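PDB 3JWG: methyltransferase type 12 from Clostridium thermocellum, which probably transfers a methyl group from S-adenosyl-L-methionine to the 2'-hydroxyl of the 3'-terminal nucleotide of small RNAs, through this methyltransferase domain of bacterial Hen1. Local coordinates for residues L46-K51 / E80-R85; S64-A69 / L88-L93; L127-R132 / E180-S185; R187-G192 / M204-L209. All coordinates share one frame; numbering follows the deposited sequence.

Contact 1: residues L46-K51 / E80-R85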
loop_
_atom_site.group_PDB
_atom_site.type_symbol
_atom_site.label_atom_id
_atom_site.label_comp_id
_atom_site.label_asym_id
_atom_site.label_seq_id
_atom_site.Cartn_x
_atom_site.Cartn_y
_atom_site.Cartn_z
ATOM N N LEU A 46 9.253 0.591 -9.277
ATOM C CA LEU A 46 8.487 1.397 -10.224
ATOM C C LEU A 46 8.566 2.887 -9.923
ATOM O O LEU A 46 8.596 3.712 -10.836
ATOM C CB LEU A 46 7.014 0.969 -10.235
ATOM C CG LEU A 46 6.644 -0.414 -10.777
ATOM C CD1 LEU A 46 5.129 -0.548 -10.763
ATOM C CD2 LEU A 46 7.172 -0.597 -12.194
ATOM N N LEU A 47 8.577 3.231 -8.642
ATOM C CA LEU A 47 8.657 4.629 -8.233
ATOM C C LEU A 47 9.990 5.252 -8.660
ATOM O O LEU A 47 10.036 6.401 -9.114
ATOM C CB LEU A 47 8.479 4.737 -6.715
ATOM C CG LEU A 47 7.058 4.441 -6.219
ATOM C CD1 LEU A 47 7.017 4.451 -4.695
ATOM C CD2 LEU A 47 6.096 5.488 -6.791
ATOM N N LEU A 48 11.068 4.483 -8.529
ATOM C CA LEU A 48 12.400 4.949 -8.905
ATOM C C LEU A 48 12.527 5.241 -10.402
ATOM O O LEU A 48 13.377 6.031 -10.819
ATOM C CB LEU A 48 13.455 3.917 -8.493
ATOM C CG LEU A 48 13.823 3.853 -7.005
ATOM C CD1 LEU A 48 14.692 2.628 -6.735
ATOM C CD2 LEU A 48 14.561 5.135 -6.608
ATOM N N LYS A 49 11.677 4.616 -11.209
ATOM C CA LYS A 49 11.728 4.831 -12.649
ATOM C C LYS A 49 11.081 6.151 -13.057
ATOM O O LYS A 49 11.194 6.571 -14.208
ATOM C CB LYS A 49 11.062 3.663 -13.379
ATOM C CG LYS A 49 11.669 2.312 -13.036
ATOM C CD LYS A 49 11.044 1.199 -13.859
ATOM C CE LYS A 49 11.508 -0.168 -13.383
ATOM N NZ LYS A 49 12.990 -0.307 -13.406
ATOM N N ASP A 50 10.411 6.808 -12.115
ATOM C CA ASP A 50 9.767 8.091 -12.389
ATOM C C ASP A 50 10.480 9.178 -11.578
ATOM O O ASP A 50 10.331 9.252 -10.358
ATOM C CB ASP A 50 8.286 8.029 -12.004
ATOM C CG ASP A 50 7.491 9.197 -12.552
ATOM O OD1 ASP A 50 7.916 10.352 -12.359
ATOM O OD2 ASP A 50 6.433 8.962 -13.175
ATOM N N LYS A 51 11.244 10.027 -12.262
ATOM C CA LYS A 51 12.012 11.086 -11.603
ATOM C C LYS A 51 11.214 12.089 -10.769
ATOM O O LYS A 51 11.796 12.850 -9.998
ATOM C CB LYS A 51 12.846 11.857 -12.634
ATOM C CG LYS A 51 12.016 12.700 -13.592
ATOM C CD LYS A 51 12.886 13.659 -14.391
ATOM C CE LYS A 51 12.044 14.509 -15.332
ATOM N NZ LYS A 51 12.862 15.542 -16.032
ATOM N N GLU A 80 24.797 7.668 -7.237
ATOM C CA GLU A 80 24.634 8.481 -6.041
ATOM C C GLU A 80 23.307 9.239 -5.979
ATOM O O GLU A 80 22.642 9.236 -4.945
ATOM C CB GLU A 80 25.793 9.470 -5.931
ATOM C CG GLU A 80 25.799 10.285 -4.656
ATOM C CD GLU A 80 27.058 11.117 -4.518
ATOM O OE1 GLU A 80 27.316 11.961 -5.405
ATOM O OE2 GLU A 80 27.793 10.922 -3.527
ATOM N N MET A 81 22.924 9.887 -7.076
ATOM C CA MET A 81 21.677 10.652 -7.106
ATOM C C MET A 81 20.462 9.765 -6.843
ATOM O O MET A 81 19.511 10.185 -6.188
ATOM C CB MET A 81 21.496 11.358 -8.460
ATOM C CG MET A 81 21.013 10.448 -9.587
ATOM S SD MET A 81 20.613 11.318 -11.131
ATOM C CE MET A 81 18.960 11.941 -10.774
ATOM N N GLN A 82 20.497 8.540 -7.356
ATOM C CA GLN A 82 19.386 7.608 -7.178
ATOM C C GLN A 82 19.347 7.045 -5.765
ATOM O O GLN A 82 18.273 6.841 -5.198
ATOM C CB GLN A 82 19.483 6.468 -8.194
ATOM C CG GLN A 82 19.402 6.950 -9.629
ATOM C CD GLN A 82 18.096 7.660 -9.922
ATOM O OE1 GLN A 82 18.080 8.752 -10.494
ATOM N NE2 GLN A 82 16.991 7.042 -9.532
ATOM N N ARG A 83 20.520 6.801 -5.197
ATOM C CA ARG A 83 20.604 6.268 -3.846
ATOM C C ARG A 83 19.994 7.231 -2.823
ATOM O O ARG A 83 19.383 6.802 -1.841
ATOM C CB ARG A 83 22.062 6.000 -3.474
ATOM C CG ARG A 83 22.240 5.499 -2.054
ATOM C CD ARG A 83 21.767 4.063 -1.934
ATOM N NE ARG A 83 21.748 3.578 -0.555
ATOM C CZ ARG A 83 20.851 3.939 0.358
ATOM N NH1 ARG A 83 19.887 4.797 0.047
ATOM N NH2 ARG A 83 20.913 3.433 1.584
ATOM N N LYS A 84 20.168 8.529 -3.054
ATOM C CA LYS A 84 19.649 9.545 -2.143
ATOM C C LYS A 84 18.126 9.671 -2.157
ATOM O O LYS A 84 17.540 10.296 -1.271
ATOM C CB LYS A 84 20.279 10.902 -2.467
ATOM C CG LYS A 84 21.788 10.934 -2.240
ATOM C CD LYS A 84 22.411 12.246 -2.708
ATOM C CE LYS A 84 23.925 12.227 -2.518
ATOM N NZ LYS A 84 24.571 13.498 -2.958
ATOM N N ARG A 85 17.486 9.069 -3.154
ATOM C CA ARG A 85 16.033 9.132 -3.275
ATOM C C ARG A 85 15.319 8.039 -2.489
ATOM O O ARG A 85 14.155 8.193 -2.127
ATOM C CB ARG A 85 15.613 8.995 -4.739
ATOM C CG ARG A 85 16.168 10.039 -5.697
ATOM C CD ARG A 85 15.864 9.605 -7.123
ATOM N NE ARG A 85 14.425 9.517 -7.365
ATOM C CZ ARG A 85 13.867 8.816 -8.347
ATOM N NH1 ARG A 85 14.623 8.122 -9.190
ATOM N NH2 ARG A 85 12.548 8.822 -8.500
#
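Arg85 reaches across to the C-terminal turn of helix 42-48 and plugs its guanidinium into the backbone carbonyls there. NH1 donates to Leu48 O at 2.9 Å, with an N-H...O angle of 157° and the oxygen tilted somewhat from the guanidinium plane. NH2 lies 2.9 Å from Asp50 O, which sits at the edge of the group near its plane, and it is hydrogen-bonded to Phe53 O just beyond the segment. Leu48 packs on one face: its CD2 stands 3.9 Å from Arg85 NH1, off toward the rim rather than over the middle, and the two side chains run antiparallel past one another.

The arginine chain has one marked bend: extended at chi2, it turns at chi3 (62°), bringing the guanidinium to the carbonyls. Behind it, Ile56 of strand 55-60 touches both Leu48 and Arg85, and the backbone of Arg85 pairs with that same residue. Asp50 OD1 turns to Ser52 OG instead of the arginine.

The cation is thus held by main-chain oxygens and not by a carboxylate. At a helix C-terminus, where carbonyls point outward at the negative end of the helix dipole, a positive group is probably stabilised electrostatically.

Contact 2: residues S64-A69 / L88-L93; sequences SVLERA and LFQSSL
Leu66 points from helix 63-73 straight at strand 86-90, and most of this contact is van der Waals packing by its two methyls. CD2 meets Leu88 CD2 methyl to methyl at 4.4 Å. One turn further along the helix, Ala69 CB comes within 4.5 Å of Leu88 CD1, so the leucine on the strand has a methyl against each of two helix residues.

The second kind of contact is between methyl and backbone. Leu66 CD1 lies 3.4 Å from Phe89 O and equally close to Gln90 N, pressed on the peptide that joins these residues, and it also meets Gln90 CB at 3.6 Å. With CG anti to the carbonyl carbon (chi1 -73°), the fork of the leucine is set toward the strand. The side chain of Phe89 leaves the backbone away from the helix and touches Arg99 and Val59.

The polar bonds lie elsewhere: in the helix, in the sheet and in the turn after the strand. Ser91 OG accepts from Leu93 N at 3.1 Å in an ST turn, and Phe89 pairs through its backbone with Gly58.

Helix and strand run nearly antiparallel, at 169°, as expected where a helix returns across the sheet of a Rossmann-like methyltransferase. The chemistry is that of an apolar seam: shape and exclusion of water, rather than directed bonds, hold the helix to this edge strand.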
loop_
_atom_site.group_PDB
_atom_site.type_symbol
_atom_site.label_atom_id
_atom_site.label_comp_id
_atom_site.label_asym_id
_atom_site.label_seq_id
_atom_site.Cartn_x
_atom_site.Cartn_y
_atom_site.Cartn_z
ATOM N N SER A 64 14.339 -9.819 7.381
ATOM C CA SER A 64 14.696 -10.670 6.253
ATOM C C SER A 64 14.146 -10.139 4.930
ATOM O O SER A 64 14.843 -10.131 3.913
ATOM C CB SER A 64 14.173 -12.086 6.491
ATOM O OG SER A 64 14.470 -12.914 5.384
ATOM N N VAL A 65 12.892 -9.702 4.946
ATOM C CA VAL A 65 12.260 -9.171 3.743
ATOM C C VAL A 65 12.989 -7.927 3.249
ATOM O O VAL A 65 13.312 -7.814 2.066
ATOM C CB VAL A 65 10.786 -8.803 4.000
ATOM C CG1 VAL A 65 10.165 -8.242 2.728
ATOM C CG2 VAL A 65 10.015 -10.031 4.471
ATOM N N LEU A 66 13.243 -6.994 4.159
ATOM C CA LEU A 66 13.936 -5.763 3.806
ATOM C C LEU A 66 15.303 -6.053 3.210
ATOM O O LEU A 66 15.768 -5.336 2.324
ATOM C CB LEU A 66 14.073 -4.863 5.037
ATOM C CG LEU A 66 12.761 -4.209 5.480
ATOM C CD1 LEU A 66 12.955 -3.499 6.806
ATOM C CD2 LEU A 66 12.298 -3.229 4.408
ATOM N N GLU A 67 15.937 -7.120 3.690
ATOM C CA GLU A 67 17.251 -7.518 3.199
ATOM C C GLU A 67 17.112 -8.018 1.763
ATOM O O GLU A 67 17.984 -7.800 0.923
ATOM C CB GLU A 67 17.823 -8.623 4.090
ATOM C CG GLU A 67 19.336 -8.633 4.161
ATOM C CD GLU A 67 19.900 -7.309 4.645
ATOM O OE1 GLU A 67 19.443 -6.815 5.699
ATOM O OE2 GLU A 67 20.803 -6.763 3.975
ATOM N N ARG A 68 16.002 -8.689 1.484
ATOM C CA ARG A 68 15.737 -9.202 0.150
ATOM C C ARG A 68 15.414 -8.032 -0.767
ATOM O O ARG A 68 15.810 -8.014 -1.931
ATOM C CB ARG A 68 14.553 -10.166 0.177
ATOM C CG ARG A 68 14.770 -11.384 1.048
ATOM C CD ARG A 68 13.455 -12.104 1.282
ATOM N NE ARG A 68 13.609 -13.267 2.147
ATOM C CZ ARG A 68 12.592 -13.966 2.641
ATOM N NH1 ARG A 68 11.346 -13.611 2.355
ATOM N NH2 ARG A 68 12.820 -15.019 3.415
ATOM N N ALA A 69 14.684 -7.056 -0.235
ATOM C CA ALA A 69 14.313 -5.883 -1.014
ATOM C C ALA A 69 15.567 -5.153 -1.475
ATOM O O ALA A 69 15.732 -4.886 -2.664
ATOM C CB ALA A 69 13.435 -4.949 -0.180
ATOM N N LEU A 88 14.992 2.630 3.333
ATOM C CA LEU A 88 14.284 1.441 3.804
ATOM C C LEU A 88 14.560 1.247 5.284
ATOM O O LEU A 88 15.680 1.466 5.737
ATOM C CB LEU A 88 14.764 0.194 3.055
ATOM C CG LEU A 88 14.516 0.048 1.554
ATOM C CD1 LEU A 88 15.360 -1.095 1.015
ATOM C CD2 LEU A 88 13.051 -0.205 1.290
ATOM N N PHE A 89 13.542 0.853 6.043
ATOM C CA PHE A 89 13.732 0.596 7.466
ATOM C C PHE A 89 12.658 -0.333 8.013
ATOM O O PHE A 89 11.577 -0.466 7.433
ATOM C CB PHE A 89 13.802 1.909 8.267
ATOM C CG PHE A 89 12.491 2.629 8.419
ATOM C CD1 PHE A 89 11.636 2.333 9.477
ATOM C CD2 PHE A 89 12.142 3.652 7.541
ATOM C CE1 PHE A 89 10.456 3.051 9.665
ATOM C CE2 PHE A 89 10.966 4.377 7.717
ATOM C CZ PHE A 89 10.120 4.078 8.782
ATOM N N GLN A 90 12.973 -0.991 9.122
ATOM C CA GLN A 90 12.057 -1.936 9.744
ATOM C C GLN A 90 11.151 -1.273 10.766
ATOM O O GLN A 90 11.547 -0.328 11.453
ATOM C CB GLN A 90 12.856 -3.072 10.397
ATOM C CG GLN A 90 12.010 -4.237 10.895
ATOM C CD GLN A 90 12.848 -5.422 11.354
ATOM O OE1 GLN A 90 12.312 -6.472 11.716
ATOM N NE2 GLN A 90 14.168 -5.260 11.337
ATOM N N SER A 91 9.920 -1.767 10.850
ATOM C CA SER A 91 8.943 -1.248 11.794
ATOM C C SER A 91 7.816 -2.247 11.991
ATOM O O SER A 91 7.453 -2.974 11.068
ATOM C CB SER A 91 8.351 0.073 11.305
ATOM O OG SER A 91 7.314 0.498 12.178
ATOM N N SER A 92 7.263 -2.272 13.200
ATOM C CA SER A 92 6.173 -3.180 13.520
ATOM C C SER A 92 4.831 -2.578 13.102
ATOM O O SER A 92 3.802 -3.243 13.180
ATOM C CB SER A 92 6.161 -3.483 15.020
ATOM O OG SER A 92 5.821 -2.330 15.774
ATOM N N LEU A 93 4.856 -1.319 12.666
ATOM C CA LEU A 93 3.649 -0.619 12.223
ATOM C C LEU A 93 2.595 -0.550 13.327
ATOM O O LEU A 93 1.399 -0.705 13.076
ATOM C CB LEU A 93 3.067 -1.322 10.994
ATOM C CG LEU A 93 4.021 -1.485 9.805
ATOM C CD1 LEU A 93 3.386 -2.362 8.731
ATOM C CD2 LEU A 93 4.368 -0.116 9.247
#

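Contact 3: residues L127-R132 / E180-S185; sequences LFEFTR and EKYGYS
The ring of Tyr182 has Phe128 CB over one face, 3.8 Å from the centroid in a CH-pi contact, while Glu129 OE1 stands at the edge. The rings of Phe128 and Tyr182 are near parallel, at 24°, but offset with little overlap; the close contact over the face comes from CB, not from the ring. Against Tyr184 the phenylalanine works the other way, driving its edge into the face of that ring in a T-shaped pair, with centroids 5.3 Å apart and planes at 67°. Phe128 CD1 leads, 3.8 Å from Tyr184 CE2. Leu127 CG sits over the centre of one Phe128 face, and Phe207 of strand 202-209 adds another ring to the cluster.

Arg132 bridges the backbones beside the rings. Its chain, straight as far as NE, carries the guanidinium to Tyr182 O, which it grips end-on with two nitrogens, NH1 at 2.9 Å and NH2 at 3.0 Å. NH1 also donates to Phe128 O, at 2.8 Å and nearly in line with that C=O. One nitrogen therefore ties the last turns of both helices together, with both oxygens close to the guanidinium plane. Tyr184 OH passes beside Arg132 CG and bonds to Pro133 O.

A wider pi-type turn finishes helix 117-131, and Gly183, with positive phi, ends helix 168-182 in a Schellman motif. An aromatic cluster with an arginine bridging two carbonyls thus joins two helix C-termini beside the sheet of the Rossmann-like methyltransferase fold.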
loop_
_atom_site.group_PDB
_atom_site.type_symbol
_atom_site.label_atom_id
_atom_site.label_comp_id
_atom_site.label_asym_id
_atom_site.label_seq_id
_atom_site.Cartn_x
_atom_site.Cartn_y
_atom_site.Cartn_z
ATOM N N LEU A 127 -1.406 4.916 10.431
ATOM C CA LEU A 127 -1.616 5.402 9.079
ATOM C C LEU A 127 -2.323 6.750 8.955
ATOM O O LEU A 127 -1.789 7.682 8.350
ATOM C CB LEU A 127 -2.385 4.346 8.275
ATOM C CG LEU A 127 -2.726 4.635 6.810
ATOM C CD1 LEU A 127 -1.493 5.095 6.047
ATOM C CD2 LEU A 127 -3.301 3.373 6.184
ATOM N N PHE A 128 -3.514 6.853 9.531
ATOM C CA PHE A 128 -4.303 8.074 9.422
ATOM C C PHE A 128 -4.089 9.146 10.486
ATOM O O PHE A 128 -4.495 10.291 10.295
ATOM C CB PHE A 128 -5.788 7.709 9.355
ATOM C CG PHE A 128 -6.135 6.803 8.200
ATOM C CD1 PHE A 128 -6.090 7.276 6.891
ATOM C CD2 PHE A 128 -6.486 5.471 8.423
ATOM C CE1 PHE A 128 -6.385 6.433 5.817
ATOM C CE2 PHE A 128 -6.782 4.621 7.359
ATOM C CZ PHE A 128 -6.731 5.101 6.052
ATOM N N GLU A 129 -3.454 8.791 11.597
ATOM C CA GLU A 129 -3.215 9.777 12.647
ATOM C C GLU A 129 -1.737 10.139 12.758
ATOM O O GLU A 129 -1.390 11.314 12.811
ATOM C CB GLU A 129 -3.727 9.265 13.994
ATOM C CG GLU A 129 -3.758 10.323 15.085
ATOM C CD GLU A 129 -4.180 9.762 16.428
ATOM O OE1 GLU A 129 -5.301 9.218 16.528
ATOM O OE2 GLU A 129 -3.385 9.869 17.387
ATOM N N PHE A 130 -0.872 9.130 12.784
ATOM C CA PHE A 130 0.569 9.356 12.893
ATOM C C PHE A 130 1.178 9.834 11.570
ATOM O O PHE A 130 1.731 10.931 11.487
ATOM C CB PHE A 130 1.274 8.069 13.339
ATOM C CG PHE A 130 0.822 7.550 14.685
ATOM C CD1 PHE A 130 1.225 6.290 15.122
ATOM C CD2 PHE A 130 0.016 8.321 15.522
ATOM C CE1 PHE A 130 0.836 5.803 16.372
ATOM C CE2 PHE A 130 -0.379 7.842 16.778
ATOM C CZ PHE A 130 0.033 6.582 17.200
ATOM N N THR A 131 1.070 9.014 10.535
ATOM C CA THR A 131 1.622 9.364 9.234
ATOM C C THR A 131 0.788 10.499 8.630
ATOM O O THR A 131 1.325 11.514 8.191
ATOM C CB THR A 131 1.628 8.124 8.334
ATOM O OG1 THR A 131 2.166 7.027 9.084
ATOM C CG2 THR A 131 2.495 8.342 7.106
ATOM N N ARG A 132 -0.527 10.309 8.623
ATOM C CA ARG A 132 -1.475 11.309 8.135
ATOM C C ARG A 132 -1.040 12.110 6.903
ATOM O O ARG A 132 -0.942 13.339 6.959
ATOM C CB ARG A 132 -1.802 12.267 9.292
ATOM C CG ARG A 132 -3.075 13.081 9.138
ATOM C CD ARG A 132 -3.426 13.773 10.460
ATOM N NE ARG A 132 -4.697 14.493 10.394
ATOM C CZ ARG A 132 -5.898 13.917 10.394
ATOM N NH1 ARG A 132 -6.018 12.594 10.466
ATOM N NH2 ARG A 132 -6.987 14.670 10.302
ATOM N N GLU A 180 -14.080 8.586 7.954
ATOM C CA GLU A 180 -14.907 9.450 8.788
ATOM C C GLU A 180 -14.249 9.687 10.146
ATOM O O GLU A 180 -14.196 10.815 10.627
ATOM C CB GLU A 180 -16.294 8.817 8.960
ATOM C CG GLU A 180 -17.324 9.696 9.647
ATOM C CD GLU A 180 -17.156 9.726 11.151
ATOM O OE1 GLU A 180 -17.230 8.646 11.775
ATOM O OE2 GLU A 180 -16.953 10.824 11.711
ATOM N N LYS A 181 -13.727 8.623 10.744
ATOM C CA LYS A 181 -13.076 8.704 12.049
ATOM C C LYS A 181 -11.830 9.591 12.059
ATOM O O LYS A 181 -11.552 10.260 13.054
ATOM C CB LYS A 181 -12.703 7.294 12.528
ATOM C CG LYS A 181 -11.991 7.239 13.876
ATOM C CD LYS A 181 -11.729 5.794 14.296
ATOM C CE LYS A 181 -11.126 5.714 15.695
ATOM N NZ LYS A 181 -10.994 4.306 16.186
ATOM N N TYR A 182 -11.095 9.616 10.949
ATOM C CA TYR A 182 -9.866 10.401 10.875
ATOM C C TYR A 182 -9.882 11.678 10.028
ATOM O O TYR A 182 -8.842 12.302 9.825
ATOM C CB TYR A 182 -8.721 9.491 10.428
ATOM C CG TYR A 182 -8.343 8.468 11.475
ATOM C CD1 TYR A 182 -7.663 8.846 12.631
ATOM C CD2 TYR A 182 -8.691 7.125 11.327
ATOM C CE1 TYR A 182 -7.338 7.919 13.613
ATOM C CE2 TYR A 182 -8.371 6.185 12.305
ATOM C CZ TYR A 182 -7.694 6.590 13.444
ATOM O OH TYR A 182 -7.365 5.666 14.410
ATOM N N GLY A 183 -11.047 12.074 9.532
ATOM C CA GLY A 183 -11.108 13.301 8.754
ATOM C C GLY A 183 -10.600 13.218 7.328
ATOM O O GLY A 183 -9.991 14.163 6.816
ATOM N N TYR A 184 -10.852 12.086 6.683
ATOM C CA TYR A 184 -10.449 11.874 5.300
ATOM C C TYR A 184 -11.708 11.607 4.488
ATOM O O TYR A 184 -12.740 11.225 5.036
ATOM C CB TYR A 184 -9.548 10.635 5.170
ATOM C CG TYR A 184 -8.077 10.841 5.461
ATOM C CD1 TYR A 184 -7.159 11.003 4.424
ATOM C CD2 TYR A 184 -7.602 10.858 6.769
ATOM C CE1 TYR A 184 -5.798 11.172 4.679
ATOM C CE2 TYR A 184 -6.239 11.028 7.041
ATOM C CZ TYR A 184 -5.345 11.184 5.992
ATOM O OH TYR A 184 -4.001 11.340 6.256
ATOM N N SER A 185 -11.611 11.819 3.183
ATOM C CA SER A 185 -12.704 11.510 2.282
ATOM C C SER A 185 -12.112 10.324 1.511
ATOM O O SER A 185 -10.885 10.210 1.390
ATOM C CB SER A 185 -13.000 12.696 1.353
ATOM O OG SER A 185 -11.857 13.059 0.605
#

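Contact 4: residues R187-G192 / M204-L209; sequences RFLQIG and MGVFTL
Met204 and Leu189 face each other as a hydrogen-bonded pair in the antiparallel beta hairpin of strands 184-191 and 202-209, which completes the seven-stranded Rossmann-like methyltransferase sheet, strand 202-209 being the one that runs against the others.

From its backbone the methionine can be followed outward. CB lies 3.6 Å from Ile191 CD1. CG is placed anti to the backbone N (chi1 172°), and the chain stays extended to SD, which lies 4.0 Å from Ile191 CD1 and slightly farther from Leu189 CD2. A bend at chi3 (-63°) then brings CE back beside the isoleucine, within 4.0 Å of its CG1. Helix 13-27 covers this face, with Val21 touching Met204 and Thr20 touching Ile191.

Farther along the same face, Leu189 CD1 meets Val206 CG2 at 3.6 Å, and Arg187 runs alongside Val206, whose CG2 lies over one face of the guanidinium, toward the rim. On the other face Phe188 pairs with Gly205 in the non-hydrogen-bonded position, Phe188 CD1 4.0 Å from Gly205 CA, and packs against Gln172 and Ala175 of helix 168-182.

The backbone ladder supplies the directed bonds. Leu189 N gives to Met204 O, and Met204 N returns to Leu189 O; Arg187 and Val206 exchange a second pair. The straightest of the four runs from Val206 N to Arg187 O, 2.8 Å long with an N-H...O angle of 169°.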
loop_
_atom_site.group_PDB
_atom_site.type_symbol
_atom_site.label_atom_id
_atom_site.label_comp_id
_atom_site.label_asym_id
_atom_site.label_seq_id
_atom_site.Cartn_x
_atom_site.Cartn_y
_atom_site.Cartn_z
ATOM N N ARG A 187 -12.539 7.425 -1.978
ATOM C CA ARG A 187 -13.181 7.016 -3.223
ATOM C C ARG A 187 -12.628 5.638 -3.556
ATOM O O ARG A 187 -11.524 5.286 -3.124
ATOM C CB ARG A 187 -12.889 8.015 -4.357
ATOM C CG ARG A 187 -11.467 8.004 -4.898
ATOM C CD ARG A 187 -11.263 9.173 -5.867
ATOM N NE ARG A 187 -9.951 9.162 -6.515
ATOM C CZ ARG A 187 -9.632 8.410 -7.563
ATOM N NH1 ARG A 187 -10.531 7.595 -8.099
ATOM N NH2 ARG A 187 -8.408 8.476 -8.085
ATOM N N PHE A 188 -13.396 4.855 -4.308
ATOM C CA PHE A 188 -12.983 3.500 -4.649
ATOM C C PHE A 188 -12.721 3.269 -6.116
ATOM O O PHE A 188 -13.346 3.884 -6.986
ATOM C CB PHE A 188 -14.039 2.505 -4.156
ATOM C CG PHE A 188 -14.313 2.614 -2.690
ATOM C CD1 PHE A 188 -13.389 2.145 -1.762
ATOM C CD2 PHE A 188 -15.463 3.249 -2.231
ATOM C CE1 PHE A 188 -13.605 2.313 -0.402
ATOM C CE2 PHE A 188 -15.685 3.423 -0.867
ATOM C CZ PHE A 188 -14.754 2.954 0.049
ATOM N N LEU A 189 -11.780 2.369 -6.375
ATOM C CA LEU A 189 -11.400 2.003 -7.724
ATOM C C LEU A 189 -11.444 0.485 -7.864
ATOM O O LEU A 189 -11.341 -0.254 -6.877
ATOM C CB LEU A 189 -9.985 2.500 -8.042
ATOM C CG LEU A 189 -9.742 4.011 -8.113
ATOM C CD1 LEU A 189 -9.928 4.634 -6.744
ATOM C CD2 LEU A 189 -8.340 4.275 -8.624
ATOM N N GLN A 190 -11.607 0.032 -9.099
ATOM C CA GLN A 190 -11.646 -1.387 -9.407
ATOM C C GLN A 190 -10.438 -1.668 -10.290
ATOM O O GLN A 190 -10.403 -1.263 -11.454
ATOM C CB GLN A 190 -12.940 -1.728 -10.153
ATOM C CG GLN A 190 -14.200 -1.552 -9.319
ATOM C CD GLN A 190 -15.473 -1.689 -10.141
ATOM O OE1 GLN A 190 -15.822 -0.800 -10.927
ATOM N NE2 GLN A 190 -16.172 -2.809 -9.970
ATOM N N ILE A 191 -9.435 -2.333 -9.728
ATOM C CA ILE A 191 -8.230 -2.654 -10.483
ATOM C C ILE A 191 -8.379 -4.014 -11.141
ATOM O O ILE A 191 -8.775 -4.991 -10.497
ATOM C CB ILE A 191 -6.968 -2.660 -9.578
ATOM C CG1 ILE A 191 -6.566 -1.226 -9.227
ATOM C CG2 ILE A 191 -5.806 -3.340 -10.298
ATOM C CD1 ILE A 191 -7.653 -0.416 -8.564
ATOM N N GLY A 192 -8.056 -4.069 -12.429
ATOM C CA GLY A 192 -8.167 -5.312 -13.167
ATOM C C GLY A 192 -9.505 -5.383 -13.875
ATOM O O GLY A 192 -10.395 -4.569 -13.626
ATOM N N MET A 204 -9.374 -0.946 -4.541
ATOM C CA MET A 204 -8.516 0.106 -4.022
ATOM C C MET A 204 -9.303 1.293 -3.503
ATOM O O MET A 204 -10.293 1.711 -4.110
ATOM C CB MET A 204 -7.547 0.551 -5.126
ATOM C CG MET A 204 -6.698 1.779 -4.816
ATOM S SD MET A 204 -5.629 2.171 -6.241
ATOM C CE MET A 204 -4.649 0.723 -6.275
ATOM N N GLY A 205 -8.864 1.814 -2.360
ATOM C CA GLY A 205 -9.505 2.969 -1.772
ATOM C C GLY A 205 -8.476 4.089 -1.766
ATOM O O GLY A 205 -7.338 3.886 -1.333
ATOM N N VAL A 206 -8.852 5.254 -2.278
ATOM C CA VAL A 206 -7.944 6.398 -2.287
ATOM C C VAL A 206 -8.507 7.402 -1.290
ATOM O O VAL A 206 -9.615 7.925 -1.453
ATOM C CB VAL A 206 -7.830 7.025 -3.692
ATOM C CG1 VAL A 206 -6.860 8.212 -3.666
ATOM C CG2 VAL A 206 -7.348 5.974 -4.682
ATOM N N PHE A 207 -7.740 7.641 -0.232
ATOM C CA PHE A 207 -8.148 8.549 0.826
ATOM C C PHE A 207 -7.470 9.899 0.642
ATOM O O PHE A 207 -6.279 9.961 0.356
ATOM C CB PHE A 207 -7.741 7.982 2.195
ATOM C CG PHE A 207 -8.405 6.680 2.555
ATOM C CD1 PHE A 207 -9.481 6.657 3.441
ATOM C CD2 PHE A 207 -7.922 5.474 2.060
ATOM C CE1 PHE A 207 -10.066 5.444 3.836
ATOM C CE2 PHE A 207 -8.496 4.258 2.446
ATOM C CZ PHE A 207 -9.569 4.245 3.339
ATOM N N THR A 208 -8.234 10.972 0.830
ATOM C CA THR A 208 -7.714 12.329 0.702
ATOM C C THR A 208 -7.978 13.078 2.003
ATOM O O THR A 208 -9.107 13.123 2.484
ATOM C CB THR A 208 -8.389 13.069 -0.466
ATOM O OG1 THR A 208 -8.058 12.410 -1.692
ATOM C CG2 THR A 208 -7.907 14.529 -0.538
ATOM N N LEU A 209 -6.926 13.655 2.574
ATOM C CA LEU A 209 -7.040 14.381 3.834
ATOM C C LEU A 209 -8.024 15.535 3.692
ATOM O O LEU A 209 -7.930 16.331 2.755
ATOM C CB LEU A 209 -5.665 14.906 4.269
ATOM C CG LEU A 209 -5.592 15.590 5.638
ATOM C CD1 LEU A 209 -6.057 14.630 6.726
ATOM C CD2 LEU A 209 -4.165 16.039 5.908
#

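Contacts 2, 3 and 4 all reach one mixed sheet, with contact 2 at its 86-90 edge and contact 4 at its 184-191 edge, their centres about 26 Å apart on opposite sides of the chain's centre. The segments of contacts 1 and 2 alternate in the sequence, helix 80-83 following helix 63-73 and preceding strand 86-90; their centres are about 19 Å apart. Contacts 3 and 4 touch through strand 184-191: Ser185 O comes within 2.8 Å of Thr208 N. The bound magnesium, at Gly37 and Ile109, lies between these groups, about 10 Å from the side chains of Leu47 and Leu66 and about 11 Å from that of Met204; contact 3 is away from it.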